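PDB 6ILS: ribokinase from Arabidopsis thaliana, which catalyses the magnesium-dependent transfer of a phosphoryl group from ATP to O-5 of D-ribose, yielding D-ribose 5-phosphate. Local coordinates for residues B[3-12]-B[135-145]. Sequence-based numbering, arbitrary orientation.
Sequences PPLVVVGSAN and NAGIVLLQREI. With RIB (alpha-D-ribofuranose), chain F.
Val-6 and Leu-140 carry the parallel pairing of strands 5-8 and 138-143, whose N-to-C directions differ by 21°. Val-6 N donates to Ile-138 O at 2.9 Å, almost straight at 176°, and Leu-140 N returns a bond to Val-6 O; Val-8 N then donates to Leu-140 O. Gly-137 N also donates to Pro-4 O at 2.8 Å. Beyond Val-8 direct pairing gives way to a water, which donates to Val-8 O at 2.6 Å and accepts from Gln-142 N, bridging the two segments.

Apolar contacts lie on both faces of the sheet. On one, Leu-5 CD1 presses on Leu-140 CG at 3.5 Å, tighter than ordinary van der Waals contact, the two side chains crossing near a right angle, and also meets Ile-138 CG2. On the other, Val-6 CG2 touches Ala-136 CB at 3.5 Å, and Val-8 CB rests on Leu-141 CD2.

The polar end serves the sugar. Ser-10 OG sits between its backbone N and carbonyl carbon; that rotation, chi1 58°, points OG at the carboxylate, giving a very short 2.5 Å bond to Glu-144 OE1, which also receives Lys-41 N. Gly-42 N is bonded to the same hydroxyl. The other oxygen, Glu-144 OE2, accepts from ribose O1 at 2.6 Å, so both carboxylate oxygens are held and one grips substrate. With an alanine here in place of the glutamate, ribose O1 would probably lose this acceptor and the Ser-10 hydroxyl its carboxylate mate.

The pair lies inside the large mixed sheet of the ribokinase fold, strand 56-63 flanking 5-8 and strand 164-170 flanking 138-143. Helix 41-51 packs over the Leu-140 face, touching Val-7 through Ala-46, while Trp-121 meets Val-8 and Ile-145 on the opposite face.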
ATOM      1  N   PRO B   3       4.761  -3.938 -36.042  1.00 34.04           N
ATOM      2  CA  PRO B   3       4.440  -2.670 -35.384  1.00 30.63           C
ATOM      3  C   PRO B   3       3.693  -2.930 -34.080  1.00 23.69           C
ATOM      4  O   PRO B   3       2.648  -3.572 -34.072  1.00 24.49           O
ATOM      5  CB  PRO B   3       3.572  -1.931 -36.419  1.00 30.99           C
ATOM      6  CG  PRO B   3       3.177  -2.976 -37.428  1.00 35.04           C
ATOM      7  CD  PRO B   3       4.289  -3.971 -37.439  1.00 37.35           C
ATOM      8  N   PRO B   4       4.263  -2.454 -32.973  1.00 22.29           N
ATOM      9  CA  PRO B   4       3.841  -2.917 -31.653  1.00 22.82           C
ATOM     10  C   PRO B   4       2.530  -2.349 -31.170  1.00 21.69           C
ATOM     11  O   PRO B   4       2.092  -1.271 -31.604  1.00 19.25           O
ATOM     12  CB  PRO B   4       4.977  -2.432 -30.744  1.00 25.65           C
ATOM     13  CG  PRO B   4       5.483  -1.203 -31.432  1.00 25.81           C
ATOM     14  CD  PRO B   4       5.411  -1.535 -32.898  1.00 26.21           C
ATOM     15  N   LEU B   5       1.912  -3.090 -30.251  1.00 18.52           N
ATOM     16  CA  LEU B   5       0.854  -2.530 -29.420  1.00 17.83           C
ATOM     17  C   LEU B   5       1.490  -1.552 -28.456  1.00 19.61           C
ATOM     18  O   LEU B   5       2.376  -1.917 -27.669  1.00 18.87           O
ATOM     19  CB  LEU B   5       0.098  -3.621 -28.648  1.00 16.89           C
ATOM     20  CG  LEU B   5      -0.736  -3.152 -27.444  1.00 19.52           C
ATOM     21  CD1 LEU B   5      -1.915  -2.310 -27.903  1.00 17.98           C
ATOM     22  CD2 LEU B   5      -1.226  -4.351 -26.624  1.00 17.80           C
ATOM     23  N   VAL B   6       1.054  -0.299 -28.513  1.00 16.04           N
ATOM     24  CA  VAL B   6       1.562   0.690 -27.568  1.00 16.11           C
ATOM     25  C   VAL B   6       0.467   1.196 -26.651  1.00 16.59           C
ATOM     26  O   VAL B   6      -0.531   1.768 -27.086  1.00 16.62           O
ATOM     27  CB  VAL B   6       2.217   1.872 -28.289  1.00 18.87           C
ATOM     28  CG1 VAL B   6       2.677   2.910 -27.261  1.00 20.93           C
ATOM     29  CG2 VAL B   6       3.367   1.375 -29.117  1.00 21.40           C
ATOM     30  N   VAL B   7       0.649   0.936 -25.360  1.00 14.03           N
ATOM     31  CA  VAL B   7      -0.297   1.327 -24.335  1.00 15.05           C
ATOM     32  C   VAL B   7       0.256   2.527 -23.598  1.00 17.91           C
ATOM     33  O   VAL B   7       1.335   2.457 -22.997  1.00 16.34           O
ATOM     34  CB  VAL B   7      -0.559   0.172 -23.318  1.00 16.18           C
ATOM     35  CG1 VAL B   7      -1.607   0.586 -22.296  1.00 15.42           C
ATOM     36  CG2 VAL B   7      -0.974  -1.119 -24.063  1.00 16.90           C
ATOM     37  N   VAL B   8      -0.470   3.635 -23.657  1.00 14.76           N
ATOM     38  CA  VAL B   8      -0.106   4.801 -22.890  1.00 13.22           C
ATOM     39  C   VAL B   8      -1.138   4.956 -21.804  1.00 17.55           C
ATOM     40  O   VAL B   8      -2.333   5.099 -22.075  1.00 16.66           O
ATOM     41  CB  VAL B   8      -0.036   6.075 -23.764  1.00 17.09           C
ATOM     42  CG1 VAL B   8       0.462   7.258 -22.910  1.00 16.80           C
ATOM     43  CG2 VAL B   8       0.888   5.837 -24.962  1.00 16.93           C
ATOM     44  N   GLY B   9      -0.714   4.898 -20.549  1.00 15.05           N
ATOM     45  CA  GLY B   9      -1.702   5.008 -19.511  1.00 13.52           C
ATOM     46  C   GLY B   9      -1.160   4.779 -18.124  1.00 18.92           C
ATOM     47  O   GLY B   9       0.020   5.031 -17.853  1.00 16.93           O
ATOM     48  N   SER B  10      -2.034   4.268 -17.263  1.00 16.69           N
ATOM     49  CA  SER B  10      -1.800   4.206 -15.821  1.00 17.20           C
ATOM     50  C   SER B  10      -1.177   2.917 -15.301  1.00 18.25           C
ATOM     51  O   SER B  10      -1.383   1.843 -15.856  1.00 16.10           O
ATOM     52  CB  SER B  10      -3.107   4.396 -15.097  1.00 18.45           C
ATOM     53  OG  SER B  10      -4.037   3.399 -15.519  1.00 19.11           O
ATOM     54  N   ALA B  11      -0.465   3.043 -14.187  1.00 18.49           N
ATOM     55  CA  ALA B  11       0.037   1.908 -13.430  1.00 18.26           C
ATOM     56  C   ALA B  11      -0.264   2.168 -11.959  1.00 18.73           C
ATOM     57  O   ALA B  11       0.076   3.220 -11.450  1.00 17.21           O
ATOM     58  CB  ALA B  11       1.538   1.706 -13.660  1.00 18.87           C
ATOM     59  N   ASN B  12      -0.946   1.223 -11.308  1.00 18.55           N
ATOM     60  CA  ASN B  12      -1.341   1.321  -9.904  1.00 21.13           C
ATOM     61  C   ASN B  12      -0.868   0.129  -9.104  1.00 22.55           C
ATOM     62  O   ASN B  12      -0.900  -0.992  -9.601  1.00 21.72           O
ATOM     63  CB  ASN B  12      -2.874   1.372  -9.745  1.00 21.71           C
ATOM     64  CG  ASN B  12      -3.485   2.642 -10.263  1.00 25.25           C
ATOM     65  OD1 ASN B  12      -2.871   3.708 -10.224  1.00 26.15           O
ATOM     66  ND2 ASN B  12      -4.733   2.544 -10.723  1.00 23.89           N
ATOM     67  N   ASN B 135       5.413   4.914 -34.097  1.00 27.89           N
ATOM     68  CA  ASN B 135       5.808   3.628 -34.679  1.00 27.58           C
ATOM     69  C   ASN B 135       4.840   2.490 -34.355  1.00 25.94           C
ATOM     70  O   ASN B 135       5.088   1.345 -34.724  1.00 27.14           O
ATOM     71  CB  ASN B 135       7.211   3.225 -34.211  1.00 34.22           C
ATOM     72  CG  ASN B 135       8.295   4.114 -34.782  1.00 39.37           C
ATOM     73  OD1 ASN B 135       8.069   4.854 -35.738  1.00 43.22           O
ATOM     74  ND2 ASN B 135       9.490   4.033 -34.204  1.00 42.60           N
ATOM     75  N   ALA B 136       3.747   2.794 -33.664  1.00 26.22           N
ATOM     76  CA  ALA B 136       2.850   1.737 -33.195  1.00 23.20           C
ATOM     77  C   ALA B 136       2.075   1.075 -34.340  1.00 28.19           C
ATOM     78  O   ALA B 136       1.880   1.673 -35.399  1.00 28.13           O
ATOM     79  CB  ALA B 136       1.879   2.293 -32.172  1.00 21.17           C
ATOM     80  N   GLY B 137       1.639  -0.163 -34.119  1.00 21.85           N
ATOM     81  CA  GLY B 137       0.633  -0.789 -34.964  1.00 23.49           C
ATOM     82  C   GLY B 137      -0.766  -0.460 -34.481  1.00 21.35           C
ATOM     83  O   GLY B 137      -1.719  -0.466 -35.257  1.00 22.25           O
ATOM     84  N   ILE B 138      -0.892  -0.165 -33.188  1.00 20.07           N
ATOM     85  CA  ILE B 138      -2.182   0.152 -32.585  1.00 17.91           C
ATOM     86  C   ILE B 138      -1.911   0.757 -31.217  1.00 19.33           C
ATOM     87  O   ILE B 138      -0.966   0.364 -30.545  1.00 18.81           O
ATOM     88  CB  ILE B 138      -3.101  -1.106 -32.485  1.00 21.86           C
ATOM     89  CG1 ILE B 138      -4.500  -0.718 -32.036  1.00 21.14           C
ATOM     90  CG2 ILE B 138      -2.511  -2.175 -31.541  1.00 18.79           C
ATOM     91  CD1 ILE B 138      -5.570  -1.724 -32.458  1.00 23.66           C
ATOM     92  N   VAL B 139      -2.697   1.746 -30.821  1.00 17.58           N
ATOM     93  CA  VAL B 139      -2.451   2.444 -29.564  1.00 19.15           C
ATOM     94  C   VAL B 139      -3.666   2.352 -28.649  1.00 18.42           C
ATOM     95  O   VAL B 139      -4.794   2.523 -29.113  1.00 15.83           O
ATOM     96  CB  VAL B 139      -2.082   3.947 -29.819  1.00 18.60           C
ATOM     97  CG1 VAL B 139      -2.014   4.725 -28.514  1.00 20.04           C
ATOM     98  CG2 VAL B 139      -0.773   4.038 -30.568  1.00 19.89           C
ATOM     99  N   LEU B 140      -3.438   2.056 -27.360  1.00 14.49           N
ATOM    100  CA  LEU B 140      -4.511   1.933 -26.370  1.00 14.54           C
ATOM    101  C   LEU B 140      -4.354   2.962 -25.273  1.00 15.95           C
ATOM    102  O   LEU B 140      -3.271   3.072 -24.702  1.00 17.82           O
ATOM    103  CB  LEU B 140      -4.513   0.539 -25.697  1.00 15.79           C
ATOM    104  CG  LEU B 140      -4.647  -0.730 -26.508  1.00 25.58           C
ATOM    105  CD1 LEU B 140      -5.076  -1.911 -25.586  1.00 20.94           C
ATOM    106  CD2 LEU B 140      -5.590  -0.538 -27.680  1.00 26.63           C
ATOM    107  N   LEU B 141      -5.435   3.689 -24.994  1.00 14.97           N
ATOM    108  CA  LEU B 141      -5.524   4.693 -23.937  1.00 15.18           C
ATOM    109  C   LEU B 141      -6.666   4.349 -22.986  1.00 17.36           C
ATOM    110  O   LEU B 141      -7.598   3.623 -23.366  1.00 15.51           O
ATOM    111  CB  LEU B 141      -5.760   6.083 -24.561  1.00 15.55           C
ATOM    112  CG  LEU B 141      -4.842   6.437 -25.728  1.00 14.38           C
ATOM    113  CD1 LEU B 141      -5.328   7.726 -26.421  1.00 18.87           C
ATOM    114  CD2 LEU B 141      -3.355   6.590 -25.260  1.00 14.55           C
ATOM    115  N   GLN B 142      -6.606   4.865 -21.757  1.00 13.39           N
ATOM    116  CA  GLN B 142      -7.731   4.806 -20.833  1.00 17.14           C
ATOM    117  C   GLN B 142      -7.889   6.185 -20.180  1.00 17.60           C
ATOM    118  O   GLN B 142      -7.274   7.148 -20.626  1.00 19.21           O
ATOM    119  CB  GLN B 142      -7.539   3.728 -19.757  1.00 16.14           C
ATOM    120  CG  GLN B 142      -6.811   2.477 -20.248  1.00 14.81           C
ATOM    121  CD  GLN B 142      -5.309   2.710 -20.435  1.00 17.20           C
ATOM    122  OE1 GLN B 142      -4.650   3.395 -19.628  1.00 15.66           O
ATOM    123  NE2 GLN B 142      -4.771   2.153 -21.497  1.00 16.29           N
ATOM    124  N   ARG B 143      -8.686   6.276 -19.121  1.00 17.09           N
ATOM    125  CA  ARG B 143      -8.885   7.579 -18.494  1.00 21.88           C
ATOM    126  C   ARG B 143      -8.383   7.640 -17.064  1.00 18.22           C
ATOM    127  O   ARG B 143      -9.103   8.039 -16.149  1.00 21.89           O
ATOM    128  CB  ARG B 143     -10.347   7.954 -18.588  1.00 23.17           C
ATOM    129  CG  ARG B 143     -10.768   7.987 -20.042  1.00 24.30           C
ATOM    130  CD  ARG B 143     -11.809   9.038 -20.331  1.00 34.02           C
ATOM    131  NE  ARG B 143     -11.389  10.395 -19.973  1.00 34.64           N
ATOM    132  CZ  ARG B 143     -12.127  11.200 -19.216  1.00 34.82           C
ATOM    133  NH1 ARG B 143     -13.281  10.757 -18.732  1.00 32.71           N
ATOM    134  NH2 ARG B 143     -11.717  12.430 -18.927  1.00 38.89           N
ATOM    135  N   GLU B 144      -7.116   7.274 -16.903  1.00 16.56           N
ATOM    136  CA  GLU B 144      -6.442   7.281 -15.598  1.00 15.69           C
ATOM    137  C   GLU B 144      -5.128   8.060 -15.667  1.00 20.02           C
ATOM    138  O   GLU B 144      -4.285   7.958 -14.770  1.00 18.28           O
ATOM    139  CB  GLU B 144      -6.196   5.831 -15.122  1.00 19.44           C
ATOM    140  CG  GLU B 144      -7.472   5.071 -14.800  1.00 19.02           C
ATOM    141  CD  GLU B 144      -7.232   3.747 -14.053  1.00 23.00           C
ATOM    142  OE1 GLU B 144      -6.161   3.113 -14.232  1.00 21.14           O
ATOM    143  OE2 GLU B 144      -8.121   3.359 -13.265  1.00 23.32           O
ATOM    144  N   ILE B 145      -4.952   8.816 -16.750  1.00 17.83           N
ATOM    145  CA  ILE B 145      -3.881   9.813 -16.878  1.00 20.00           C
ATOM    146  C   ILE B 145      -4.542  11.099 -17.436  1.00 22.08           C
ATOM    147  O   ILE B 145      -5.712  11.066 -17.848  1.00 22.11           O
ATOM    148  CB  ILE B 145      -2.714   9.343 -17.794  1.00 17.35           C
ATOM    149  CG1 ILE B 145      -3.160   9.307 -19.256  1.00 16.33           C
ATOM    150  CG2 ILE B 145      -2.160   7.976 -17.350  1.00 17.10           C
ATOM    151  CD1 ILE B 145      -2.085   9.000 -20.241  1.00 17.32           C
TER
HETATM  152  O5  RIB F 402      -9.385  -2.285 -14.444  1.00 23.86           O
HETATM  153  C5  RIB F 402      -8.646  -2.633 -13.304  1.00 29.46           C
HETATM  154  C4  RIB F 402      -7.955  -1.531 -12.816  1.00 31.25           C
HETATM  155  O4  RIB F 402      -8.849  -0.340 -12.571  1.00 37.35           O
HETATM  156  C3  RIB F 402      -7.476  -1.935 -11.355  1.00 35.27           C
HETATM  157  O3  RIB F 402      -6.157  -2.656 -11.485  1.00 32.26           O
HETATM  158  C2  RIB F 402      -7.496  -0.882 -10.670  1.00 35.67           C
HETATM  159  O2  RIB F 402      -6.146  -0.400 -10.293  1.00 29.15           O
HETATM  160  C1  RIB F 402      -8.314   0.276 -11.550  1.00 36.28           C
HETATM  161  O1  RIB F 402      -7.439   1.254 -11.980  1.00 29.79           O
HETATM  162  O   HOH W   1      -4.327   6.647 -21.333  1.00 15.35           O